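Local coordinates for protein putative 6-pyruvoyl tetrahydrobiopterin synthase (Caenorhabditis elegans, PDB 2G64) that probably converts 7,8-dihydroneopterin triphosphate into 6-pyruvoyl tetrahydropterin as a zinc-dependent, hexameric lyase of tetrahydrobiopterin biosynthesis, at residues W50-R55 and S120-V125; M9-S14 and K70-M75; H19-E24 and G36-S41; D80-R85 and I106-K111. The protein carries 1 engineered substitution. All blocks are in the same frame, centred on the assembly; numbering follows the deposited sequence. Where two conformers were deposited one is given.

Contact 1: W50-R55 and S120-V125; sequences WKVKLR and SVLYKV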
# COMPACT_ATOMS: atom_id res chain seq x y z
N TRP A 50 -4.10 -14.00 0.07
CA TRP A 50 -5.30 -14.74 -0.32
C TRP A 50 -6.53 -13.86 -0.08
O TRP A 50 -6.76 -13.45 1.05
CB TRP A 50 -5.42 -15.98 0.56
CG TRP A 50 -6.53 -16.92 0.16
CD1 TRP A 50 -7.04 -17.10 -1.09
CD2 TRP A 50 -7.23 -17.83 1.03
NE1 TRP A 50 -8.04 -18.09 -1.06
CE2 TRP A 50 -8.16 -18.55 0.22
CE3 TRP A 50 -7.15 -18.13 2.40
CZ2 TRP A 50 -9.02 -19.54 0.75
CZ3 TRP A 50 -8.03 -19.11 2.94
CH2 TRP A 50 -8.93 -19.80 2.10
N LYS A 51 -7.31 -13.57 -1.11
CA LYS A 51 -8.56 -12.84 -0.82
C LYS A 51 -9.74 -13.73 -1.16
O LYS A 51 -9.77 -14.33 -2.22
CB LYS A 51 -8.65 -11.55 -1.63
CG LYS A 51 -7.37 -10.70 -1.62
CD LYS A 51 -7.62 -9.38 -2.34
CE LYS A 51 -6.38 -8.49 -2.28
NZ LYS A 51 -6.61 -7.22 -3.07
N VAL A 52 -10.71 -13.78 -0.26
CA VAL A 52 -11.88 -14.65 -0.41
C VAL A 52 -13.09 -13.75 -0.53
O VAL A 52 -13.40 -13.00 0.40
CB VAL A 52 -12.03 -15.56 0.83
CG1 VAL A 52 -13.41 -16.27 0.82
CG2 VAL A 52 -10.89 -16.56 0.86
N LYS A 53 -13.74 -13.82 -1.69
CA LYS A 53 -14.86 -12.93 -1.98
C LYS A 53 -16.17 -13.72 -2.06
O LYS A 53 -16.27 -14.72 -2.76
CB LYS A 53 -14.60 -12.17 -3.30
CG LYS A 53 -15.61 -11.06 -3.64
CD LYS A 53 -15.12 -10.32 -4.88
CE LYS A 53 -16.01 -9.16 -5.24
NZ LYS A 53 -15.35 -8.19 -6.17
N LEU A 54 -17.16 -13.24 -1.32
CA LEU A 54 -18.47 -13.88 -1.24
C LEU A 54 -19.46 -12.92 -1.87
O LEU A 54 -19.23 -11.71 -1.89
CB LEU A 54 -18.83 -14.09 0.24
CG LEU A 54 -17.77 -14.78 1.12
CD1 LEU A 54 -18.39 -15.04 2.51
CD2 LEU A 54 -17.29 -16.09 0.50
N ARG A 55 -20.56 -13.45 -2.40
CA ARG A 55 -21.61 -12.57 -2.93
C ARG A 55 -22.97 -13.16 -2.57
O ARG A 55 -23.19 -14.38 -2.71
CB ARG A 55 -21.47 -12.47 -4.46
CG ARG A 55 -22.50 -11.57 -5.12
CD ARG A 55 -22.20 -11.47 -6.61
NE ARG A 55 -23.02 -10.45 -7.25
CZ ARG A 55 -24.22 -10.68 -7.78
NH1 ARG A 55 -24.74 -11.90 -7.75
NH2 ARG A 55 -24.90 -9.69 -8.35
N SER A 120 -22.44 -21.94 -1.03
CA SER A 120 -23.15 -21.33 -2.16
C SER A 120 -22.79 -19.84 -2.39
O SER A 120 -22.81 -19.38 -3.53
CB SER A 120 -24.68 -21.49 -2.00
OG SER A 120 -25.16 -20.64 -0.97
N VAL A 121 -22.44 -19.12 -1.33
CA VAL A 121 -22.02 -17.72 -1.48
C VAL A 121 -20.56 -17.49 -1.91
O VAL A 121 -20.18 -16.35 -2.17
CB VAL A 121 -22.33 -16.83 -0.24
CG1 VAL A 121 -23.83 -16.72 -0.01
CG2 VAL A 121 -21.61 -17.35 0.99
N LEU A 122 -19.75 -18.55 -2.00
CA LEU A 122 -18.36 -18.35 -2.44
C LEU A 122 -18.36 -17.89 -3.88
O LEU A 122 -18.94 -18.53 -4.77
CB LEU A 122 -17.52 -19.63 -2.28
CG LEU A 122 -16.07 -19.55 -2.80
CD1 LEU A 122 -15.28 -18.43 -2.05
CD2 LEU A 122 -15.39 -20.91 -2.68
N TYR A 123 -17.70 -16.76 -4.14
CA TYR A 123 -17.80 -16.15 -5.43
C TYR A 123 -16.44 -16.10 -6.16
O TYR A 123 -16.35 -16.41 -7.34
CB TYR A 123 -18.45 -14.76 -5.29
CG TYR A 123 -18.48 -13.99 -6.58
CD1 TYR A 123 -19.34 -14.33 -7.60
CD2 TYR A 123 -17.61 -12.92 -6.78
CE1 TYR A 123 -19.34 -13.63 -8.79
CE2 TYR A 123 -17.59 -12.22 -7.97
CZ TYR A 123 -18.46 -12.58 -8.97
OH TYR A 123 -18.45 -11.87 -10.14
N LYS A 124 -15.38 -15.72 -5.45
CA LYS A 124 -14.09 -15.59 -6.12
C LYS A 124 -12.95 -15.73 -5.14
O LYS A 124 -13.03 -15.27 -3.99
CB LYS A 124 -14.00 -14.24 -6.83
CG LYS A 124 -12.69 -14.08 -7.61
CD LYS A 124 -12.67 -12.81 -8.41
CE LYS A 124 -11.95 -11.71 -7.66
NZ LYS A 124 -11.97 -10.38 -8.38
N VAL A 125 -11.87 -16.36 -5.58
CA VAL A 125 -10.62 -16.36 -4.81
C VAL A 125 -9.56 -15.60 -5.60
O VAL A 125 -9.46 -15.74 -6.83
CB VAL A 125 -10.13 -17.83 -4.55
CG1 VAL A 125 -8.62 -17.90 -4.37
CG2 VAL A 125 -10.85 -18.42 -3.34
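Lys53 O takes the backbone N-H groups of two successive residues, with Tyr123 N 2.8 Å and Lys124 N 3.0 Å from Lys53 O. Lys53 N bonds to Lys124 O, and Arg55 N reaches Val121 O. Tyr123 raises its ring alongside the extended Lys53 chain, the two pointing the same way, its CG turned away from the backbone N (chi1 174°). Lys53 CD meets the ring edge, 4.1 Å from Tyr123 CD2, while Arg55 CD lies over one face and the guanidinium plane of Arg55 is turned 42° from the ring. The hydroxyl is hydrogen-bonded to Lys138. Putting an alanine at Tyr123 would probably strip this support from the Lys53 and Arg55 chains and leave Lys138 without its phenolic mate. On the face that carries Val52 and Val125 the contacts are apolar: Val125 CG1 sits in the indole plane, at the edge of Trp50, 3.4 Å from Trp50 NE1, a buried nitrogen with no polar partner. The Val52 and Leu122 side chains cross at about a right angle, Val52 CG1 4.0 Å from Leu122 CD1, and helix 101-115 covers this face through Leu112 and Phe109. The shift in register is a classic antiparallel beta bulge.

Contact 2: M9-S14 and K70-M75; sequences MERVDS and KLKKEM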
# COMPACT_ATOMS: atom_id res chain seq x y z
N MET A 9 -18.70 -9.43 -0.13
CA MET A 9 -17.92 -9.33 1.09
C MET A 9 -16.62 -10.09 0.84
O MET A 9 -16.64 -11.29 0.44
CB MET A 9 -18.69 -9.98 2.24
CG MET A 9 -17.88 -10.31 3.47
SD MET A 9 -18.90 -11.30 4.59
CE MET A 9 -17.67 -11.68 5.84
N GLU A 10 -15.50 -9.41 1.06
CA GLU A 10 -14.20 -9.99 0.73
C GLU A 10 -13.30 -9.87 1.93
O GLU A 10 -13.26 -8.83 2.58
CB GLU A 10 -13.59 -9.28 -0.48
CG GLU A 10 -12.23 -9.84 -0.91
CD GLU A 10 -11.76 -9.21 -2.21
OE1 GLU A 10 -11.72 -7.96 -2.31
OE2 GLU A 10 -11.44 -9.96 -3.14
N ARG A 11 -12.57 -10.94 2.22
CA ARG A 11 -11.71 -10.99 3.39
C ARG A 11 -10.30 -11.37 2.92
O ARG A 11 -10.13 -12.28 2.10
CB ARG A 11 -12.26 -12.03 4.37
CG ARG A 11 -11.30 -12.42 5.49
CD ARG A 11 -11.06 -11.24 6.40
NE ARG A 11 -10.21 -11.62 7.52
CZ ARG A 11 -10.07 -10.89 8.62
NH1 ARG A 11 -10.74 -9.75 8.74
NH2 ARG A 11 -9.28 -11.30 9.60
N VAL A 12 -9.31 -10.64 3.41
CA VAL A 12 -7.92 -10.75 2.91
C VAL A 12 -7.07 -11.35 4.03
O VAL A 12 -7.14 -10.92 5.18
CB VAL A 12 -7.32 -9.35 2.55
CG1 VAL A 12 -5.87 -9.49 2.02
CG2 VAL A 12 -8.22 -8.60 1.51
N ASP A 13 -6.28 -12.37 3.70
CA ASP A 13 -5.32 -12.92 4.67
C ASP A 13 -4.08 -13.28 3.84
O ASP A 13 -3.99 -12.90 2.68
CB ASP A 13 -5.93 -14.14 5.36
CG ASP A 13 -5.36 -14.38 6.75
OD1 ASP A 13 -4.15 -14.17 6.97
OD2 ASP A 13 -6.14 -14.81 7.62
N SER A 14 -3.11 -13.97 4.45
CA SER A 14 -1.87 -14.29 3.74
C SER A 14 -1.27 -15.57 4.30
O SER A 14 -1.62 -16.00 5.40
CB SER A 14 -0.86 -13.16 3.93
OG SER A 14 -0.61 -12.97 5.30
N LYS A 70 -17.40 -16.96 11.33
CA LYS A 70 -17.45 -18.27 10.68
C LYS A 70 -16.48 -18.37 9.50
O LYS A 70 -15.77 -19.38 9.36
CB LYS A 70 -18.85 -18.56 10.19
CG LYS A 70 -19.62 -19.56 11.03
CD LYS A 70 -21.09 -19.63 10.62
CE LYS A 70 -22.03 -19.50 11.82
NZ LYS A 70 -22.49 -18.09 12.06
N LEU A 71 -16.46 -17.35 8.65
CA LEU A 71 -15.52 -17.31 7.52
C LEU A 71 -14.08 -17.37 8.03
O LEU A 71 -13.25 -18.08 7.46
CB LEU A 71 -15.71 -16.03 6.69
CG LEU A 71 -14.93 -15.95 5.37
CD1 LEU A 71 -15.27 -17.15 4.49
CD2 LEU A 71 -15.17 -14.64 4.61
N LYS A 72 -13.77 -16.63 9.09
CA LYS A 72 -12.41 -16.63 9.63
C LYS A 72 -11.95 -18.03 10.01
O LYS A 72 -10.82 -18.41 9.68
CB LYS A 72 -12.27 -15.65 10.80
CG LYS A 72 -12.11 -14.21 10.35
CD LYS A 72 -12.22 -13.25 11.53
CE LYS A 72 -11.06 -13.42 12.50
NZ LYS A 72 -11.34 -12.77 13.82
N LYS A 73 -12.84 -18.79 10.65
CA LYS A 73 -12.55 -20.17 11.05
C LYS A 73 -12.34 -21.10 9.86
O LYS A 73 -11.41 -21.92 9.85
CB LYS A 73 -13.66 -20.71 11.97
CG LYS A 73 -13.55 -20.27 13.42
CD LYS A 73 -14.62 -20.93 14.29
CE LYS A 73 -14.90 -22.36 13.85
NZ LYS A 73 -15.75 -23.09 14.83
N GLU A 74 -13.20 -20.96 8.84
CA GLU A 74 -13.14 -21.78 7.65
C GLU A 74 -11.87 -21.45 6.87
O GLU A 74 -11.18 -22.36 6.42
CB GLU A 74 -14.39 -21.57 6.79
CG GLU A 74 -15.63 -22.20 7.42
CD GLU A 74 -16.94 -21.51 7.03
OE1 GLU A 74 -16.95 -20.57 6.22
OE2 GLU A 74 -17.98 -21.94 7.57
N MET A 75 -11.58 -20.16 6.72
CA MET A 75 -10.34 -19.76 6.04
C MET A 75 -9.09 -20.26 6.79
O MET A 75 -8.11 -20.66 6.16
CB MET A 75 -10.29 -18.24 5.84
CG MET A 75 -11.24 -17.76 4.75
SD MET A 75 -11.25 -15.97 4.55
CE MET A 75 -9.55 -15.62 4.04
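Asp13, whose CB rests against Met75 CE, accepts the backbone N-H of Ser14, a residue modelled in two conformers, with Ser14 N 2.7 Å from Asp13 OD1. The donor comes to the anti side of the oxygen, 15° out of the carboxylate plane. The setting is a helix laid on a beta-sheet, as in the tunnelling fold of this family: the axes of strand 9-14 and helix 70-75 come within 10.5 Å, their directions 41° apart. No hydrogen bond joins the two segments, and the layer is held by side chains. Arg11 carries the middle of it. Its CG is anti to the backbone N and the chain then bends at chi2 (66°), which leaves the aliphatic root against the helix: Arg11 CG is 3.7 Å from Met75 SD, the two side chains crossing at a slant, and Arg11 CB is 3.9 Å from Leu71 CD2. The guanidinium ends at the subunit interface, where Arg11 NH1 is hydrogen-bonded to Asn133 of the second subunit. In the same region Met9, Glu10 and Arg11 pair antiparallel with a strand of that subunit, and the sheet thus continues across the interface. One of two conformers of Lys72 brings its methylenes over a guanidinium face, an approach to be taken as provisional. Met75 also packs on Trp50 and Val52 of the neighbouring strand 44-57. At the other end the Met9 chain is fully extended and meets Leu71 tip to tip, with Met9 CE 4.1 Å from Leu71 CD2.

Contact 3: H19-E24 and G36-S41; sequences HRLHSE and GKCNNS. With NA (sodium ion), chain C; ZN (zinc ion), chain D.
Leu21 and Asn39 lie opposite one another, their CA atoms 5.0 Å apart, where an irregular chain meets the 3-10 turn 37-39 and Leu21 N bonds to Cys38 O. These loops flank helix 28-35 at the zinc site of the enzyme. Asn39 ND2 gives a nearly straight hydrogen bond (178°) to Leu21 O at 2.8 Å. The extended Arg20 chain grips Asn39 O with NE at 2.8 Å and NH2 at 3.1 Å, the oxygen lying in the guanidinium plane; NH2 comes in the carbonyl plane of Asn39, while NE stands above it. Ser41 CA lies over one guanidinium face and His22 CD2 over the opposite one, near its rim, with Arg20 NH1 in turn over a face of the His22 ring. A leucine in place of Arg20 would probably leave the Asn39 carbonyl without these two N-H partners and take away the flat group held between Ser41 and His22. Leu21 CD1 packs on CB of Cys38, the predicted proton acceptor. Cys38 O and Asn40 O bind a sodium ion, with His44, and His84 of the third subunit packs on Cys38. The zinc is held by His44, His46, a water and His19, whose NE2 is 2.1 Å from the metal.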
# COMPACT_ATOMS: atom_id res chain seq x y z
N HIS A 19 8.00 -23.10 -2.73
CA HIS A 19 7.66 -24.02 -3.81
C HIS A 19 8.75 -24.06 -4.87
O HIS A 19 9.71 -23.28 -4.84
CB HIS A 19 6.26 -23.69 -4.39
CG HIS A 19 6.24 -22.55 -5.37
ND1 HIS A 19 5.40 -22.54 -6.47
CD2 HIS A 19 6.89 -21.36 -5.39
CE1 HIS A 19 5.57 -21.42 -7.15
NE2 HIS A 19 6.45 -20.67 -6.51
N ARG A 20 8.61 -25.02 -5.78
CA ARG A 20 9.43 -25.07 -6.99
C ARG A 20 8.49 -25.48 -8.13
O ARG A 20 7.69 -26.42 -7.98
CB ARG A 20 10.53 -26.12 -6.81
CG ARG A 20 11.30 -26.38 -8.11
CD ARG A 20 12.16 -27.64 -7.98
NE ARG A 20 13.06 -27.72 -9.13
CZ ARG A 20 13.51 -28.85 -9.66
NH1 ARG A 20 13.10 -30.03 -9.19
NH2 ARG A 20 14.35 -28.80 -10.68
N LEU A 21 8.56 -24.77 -9.25
CA LEU A 21 7.73 -25.11 -10.40
C LEU A 21 8.45 -26.20 -11.19
O LEU A 21 9.55 -25.97 -11.73
CB LEU A 21 7.46 -23.88 -11.26
CG LEU A 21 6.62 -22.81 -10.54
CD1 LEU A 21 6.33 -21.68 -11.52
CD2 LEU A 21 5.30 -23.47 -10.03
N HIS A 22 7.87 -27.40 -11.20
CA HIS A 22 8.50 -28.55 -11.86
C HIS A 22 7.36 -29.51 -12.21
O HIS A 22 6.65 -29.98 -11.31
CB HIS A 22 9.53 -29.24 -10.94
CG HIS A 22 10.41 -30.23 -11.64
ND1 HIS A 22 10.13 -31.58 -11.68
CD2 HIS A 22 11.55 -30.06 -12.36
CE1 HIS A 22 11.07 -32.20 -12.38
NE2 HIS A 22 11.94 -31.30 -12.79
N SER A 23 7.17 -29.78 -13.50
CA SER A 23 6.13 -30.72 -13.94
C SER A 23 6.70 -32.13 -14.11
O SER A 23 7.71 -32.32 -14.78
CB SER A 23 5.51 -30.29 -15.26
OG SER A 23 4.65 -31.33 -15.75
N GLU A 24 6.03 -33.12 -13.54
CA GLU A 24 6.41 -34.51 -13.82
C GLU A 24 6.16 -34.95 -15.28
O GLU A 24 6.65 -36.00 -15.69
CB GLU A 24 5.73 -35.45 -12.82
CG GLU A 24 6.26 -35.29 -11.41
CD GLU A 24 7.76 -35.47 -11.35
OE1 GLU A 24 8.27 -36.39 -12.02
OE2 GLU A 24 8.44 -34.69 -10.65
N GLY A 36 12.08 -21.58 -16.06
CA GLY A 36 13.24 -20.70 -15.82
C GLY A 36 13.74 -20.75 -14.38
O GLY A 36 13.86 -21.83 -13.79
N LYS A 37 14.01 -19.58 -13.81
CA LYS A 37 14.49 -19.51 -12.42
C LYS A 37 13.49 -20.12 -11.42
O LYS A 37 13.86 -20.55 -10.33
CB LYS A 37 14.79 -18.06 -12.03
CG LYS A 37 16.12 -17.54 -12.57
CD LYS A 37 16.43 -16.15 -12.01
CE LYS A 37 17.76 -15.62 -12.52
NZ LYS A 37 18.89 -16.02 -11.64
N CYS A 38 12.21 -20.16 -11.80
CA CYS A 38 11.22 -20.80 -10.94
C CYS A 38 11.43 -22.31 -10.76
O CYS A 38 10.93 -22.91 -9.81
CB CYS A 38 9.80 -20.51 -11.42
SG CYS A 38 9.35 -18.76 -11.27
N ASN A 39 12.24 -22.90 -11.63
CA ASN A 39 12.59 -24.31 -11.51
C ASN A 39 13.83 -24.56 -10.61
O ASN A 39 14.31 -25.69 -10.51
CB ASN A 39 12.78 -24.90 -12.92
CG ASN A 39 13.00 -26.39 -12.93
OD1 ASN A 39 14.10 -26.86 -13.27
ND2 ASN A 39 11.97 -27.15 -12.56
N ASN A 40 14.35 -23.51 -9.96
CA ASN A 40 15.56 -23.66 -9.11
C ASN A 40 15.37 -24.88 -8.24
O ASN A 40 14.35 -25.01 -7.56
CB ASN A 40 15.75 -22.44 -8.16
CG ASN A 40 16.93 -22.63 -7.17
OD1 ASN A 40 18.07 -22.75 -7.60
ND2 ASN A 40 16.65 -22.62 -5.84
N SER A 41 16.36 -25.78 -8.25
CA SER A 41 16.16 -27.09 -7.65
C SER A 41 15.83 -27.06 -6.17
O SER A 41 15.08 -27.91 -5.69
CB SER A 41 17.32 -28.04 -7.96
OG SER A 41 18.41 -27.81 -7.10
NA NA C . 12.33 -23.02 -7.47
ZN ZN D . 7.17 -18.82 -7.27
O HOH W 1 6.67 -18.67 -9.02

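Contact 4: D80-R85 and I106-K111; sequences DTVDHR and IYMFEK
Thr81 and Tyr107 make the polar link: Tyr107 OH and Thr81 OG1 approach to 2.7 Å, with OG1 in the plane of the phenol ring at its edge. A probable hydrogen bond joins the two hydroxyls, and Thr81 OG1 is also bonded to Val78 O of the preceding helix. The apolar contacts lie beside it. Val82, with CG1 anti to the carbonyl carbon (chi1 -65°), splits its methyls between two partners: the Val82 and Tyr107 side chains run past each other in opposite directions, with Val82 CG1 3.8 Å from Tyr107 CE2, and Val82 CG2 meets the end of the bent Met108 chain, 4.1 Å from Met108 CE. Other bonds shape the loop itself. Val82 to Arg85 form a type II turn, and Arg85 clasps Asp80 O with NE and NH2. In His84, probably part of the charge relay system, ND1 donates to Asp83 OD2 at 2.8 Å, near the ring plane but from above the carboxylate plane. The loop packs on helix 101-115 through Thr81 and Val82 and brings His84 to His44 of the third subunit, while Phe15 of strand 6-19 and Leu87 of helix 87-90 pack on Val82, and Phe93 and Phe94 meet the Tyr107 ring.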
# COMPACT_ATOMS: atom_id res chain seq x y z
N ASP A 80 -4.15 -23.43 7.24
CA ASP A 80 -3.35 -24.38 8.02
C ASP A 80 -2.63 -25.37 7.11
O ASP A 80 -1.55 -25.86 7.44
CB ASP A 80 -4.26 -25.17 8.97
CG ASP A 80 -4.60 -24.43 10.24
OD1 ASP A 80 -4.02 -23.35 10.51
OD2 ASP A 80 -5.49 -24.92 10.97
N THR A 81 -3.26 -25.69 5.98
CA THR A 81 -2.70 -26.63 5.01
C THR A 81 -1.46 -26.11 4.25
O THR A 81 -0.69 -26.90 3.69
CB THR A 81 -3.74 -27.13 3.99
OG1 THR A 81 -4.04 -26.12 2.99
CG2 THR A 81 -5.03 -27.61 4.68
N VAL A 82 -1.31 -24.79 4.18
CA VAL A 82 -0.29 -24.18 3.33
C VAL A 82 0.66 -23.21 4.06
O VAL A 82 1.78 -22.97 3.61
CB VAL A 82 -0.92 -23.46 2.11
CG1 VAL A 82 -1.61 -24.46 1.20
CG2 VAL A 82 -1.95 -22.40 2.57
N ASP A 83 0.24 -22.66 5.19
CA ASP A 83 1.09 -21.67 5.80
C ASP A 83 2.37 -22.25 6.42
O ASP A 83 2.33 -23.25 7.13
CB ASP A 83 0.35 -20.84 6.84
CG ASP A 83 1.24 -19.77 7.42
OD1 ASP A 83 1.74 -18.94 6.64
OD2 ASP A 83 1.50 -19.81 8.63
N HIS A 84 3.50 -21.58 6.17
CA HIS A 84 4.81 -22.07 6.61
C HIS A 84 5.13 -23.51 6.17
O HIS A 84 5.81 -24.27 6.85
CB HIS A 84 4.97 -21.89 8.12
CG HIS A 84 5.26 -20.47 8.49
ND1 HIS A 84 4.28 -19.51 8.59
CD2 HIS A 84 6.43 -19.83 8.70
CE1 HIS A 84 4.82 -18.34 8.89
NE2 HIS A 84 6.13 -18.51 8.96
N ARG A 85 4.64 -23.85 4.98
CA ARG A 85 4.87 -25.15 4.38
C ARG A 85 5.56 -25.03 3.02
O ARG A 85 5.69 -23.94 2.45
CB ARG A 85 3.54 -25.89 4.21
CG ARG A 85 2.75 -26.02 5.53
CD ARG A 85 2.10 -27.39 5.62
NE ARG A 85 1.06 -27.44 6.64
CZ ARG A 85 1.23 -27.97 7.85
NH1 ARG A 85 2.40 -28.48 8.20
NH2 ARG A 85 0.22 -27.98 8.71
N ILE A 106 -6.90 -22.21 -7.61
CA ILE A 106 -7.89 -23.27 -7.76
C ILE A 106 -7.93 -24.14 -6.50
O ILE A 106 -9.00 -24.41 -5.95
CB ILE A 106 -7.64 -24.14 -9.05
CG1 ILE A 106 -7.84 -23.30 -10.32
CG2 ILE A 106 -8.60 -25.35 -9.08
CD1 ILE A 106 -7.30 -23.97 -11.59
N TYR A 107 -6.76 -24.56 -6.04
CA TYR A 107 -6.64 -25.33 -4.81
C TYR A 107 -7.34 -24.65 -3.63
O TYR A 107 -8.14 -25.27 -2.94
CB TYR A 107 -5.16 -25.63 -4.48
CG TYR A 107 -5.01 -26.18 -3.08
CD1 TYR A 107 -5.29 -27.52 -2.81
CD2 TYR A 107 -4.64 -25.35 -2.03
CE1 TYR A 107 -5.17 -28.02 -1.52
CE2 TYR A 107 -4.52 -25.84 -0.75
CZ TYR A 107 -4.80 -27.16 -0.50
OH TYR A 107 -4.68 -27.64 0.79
N MET A 108 -7.06 -23.37 -3.41
CA MET A 108 -7.60 -22.68 -2.24
C MET A 108 -9.12 -22.50 -2.36
O MET A 108 -9.84 -22.67 -1.38
CB MET A 108 -6.93 -21.31 -2.06
CG MET A 108 -5.41 -21.42 -1.86
SD MET A 108 -4.90 -22.13 -0.28
CE MET A 108 -5.26 -20.76 0.86
N PHE A 109 -9.58 -22.15 -3.55
CA PHE A 109 -11.02 -22.07 -3.83
C PHE A 109 -11.70 -23.40 -3.50
O PHE A 109 -12.69 -23.45 -2.77
CB PHE A 109 -11.21 -21.73 -5.31
CG PHE A 109 -12.64 -21.47 -5.71
CD1 PHE A 109 -13.13 -20.18 -5.77
CD2 PHE A 109 -13.48 -22.53 -6.05
CE1 PHE A 109 -14.46 -19.93 -6.17
CE2 PHE A 109 -14.80 -22.30 -6.45
CZ PHE A 109 -15.28 -20.99 -6.51
N GLU A 110 -11.17 -24.49 -4.04
CA GLU A 110 -11.83 -25.78 -3.85
C GLU A 110 -11.75 -26.29 -2.41
O GLU A 110 -12.73 -26.84 -1.88
CB GLU A 110 -11.28 -26.82 -4.84
CG GLU A 110 -11.68 -26.55 -6.30
CD GLU A 110 -13.20 -26.56 -6.53
OE1 GLU A 110 -13.93 -27.22 -5.76
OE2 GLU A 110 -13.68 -25.91 -7.49
N LYS A 111 -10.60 -26.11 -1.76
CA LYS A 111 -10.45 -26.52 -0.36
C LYS A 111 -11.37 -25.70 0.56
O LYS A 111 -12.01 -26.23 1.48
CB LYS A 111 -8.99 -26.39 0.09
CG LYS A 111 -8.76 -26.75 1.55
CD LYS A 111 -8.75 -28.27 1.73
CE LYS A 111 -8.83 -28.65 3.20
NZ LYS A 111 -9.18 -30.10 3.36

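How the contacts relate
Contacts 1 and 2 share the sheet, their centres about 9 Å apart: strands 44-57 and 6-19 are neighbours in it, with Leu54 N and Trp50 N probably bonded to Met9 O and Asp13 O. In sequence order a segment of contact 2 comes first, then one of contact 1, then the second of each. Contact 4 lies about 15 Å from contact 1 between centres, its helix 101-115 packing Met108 on Trp50 and Phe109 on Val125; helices 68-80 and 101-115 thus cover the same sheet. Contact 3 closes first in the chain and stands apart, about 30 Å from contact 2 between centres. Contacts 3 and 4 both touch the third subunit, consistent with an active site assembled between subunits.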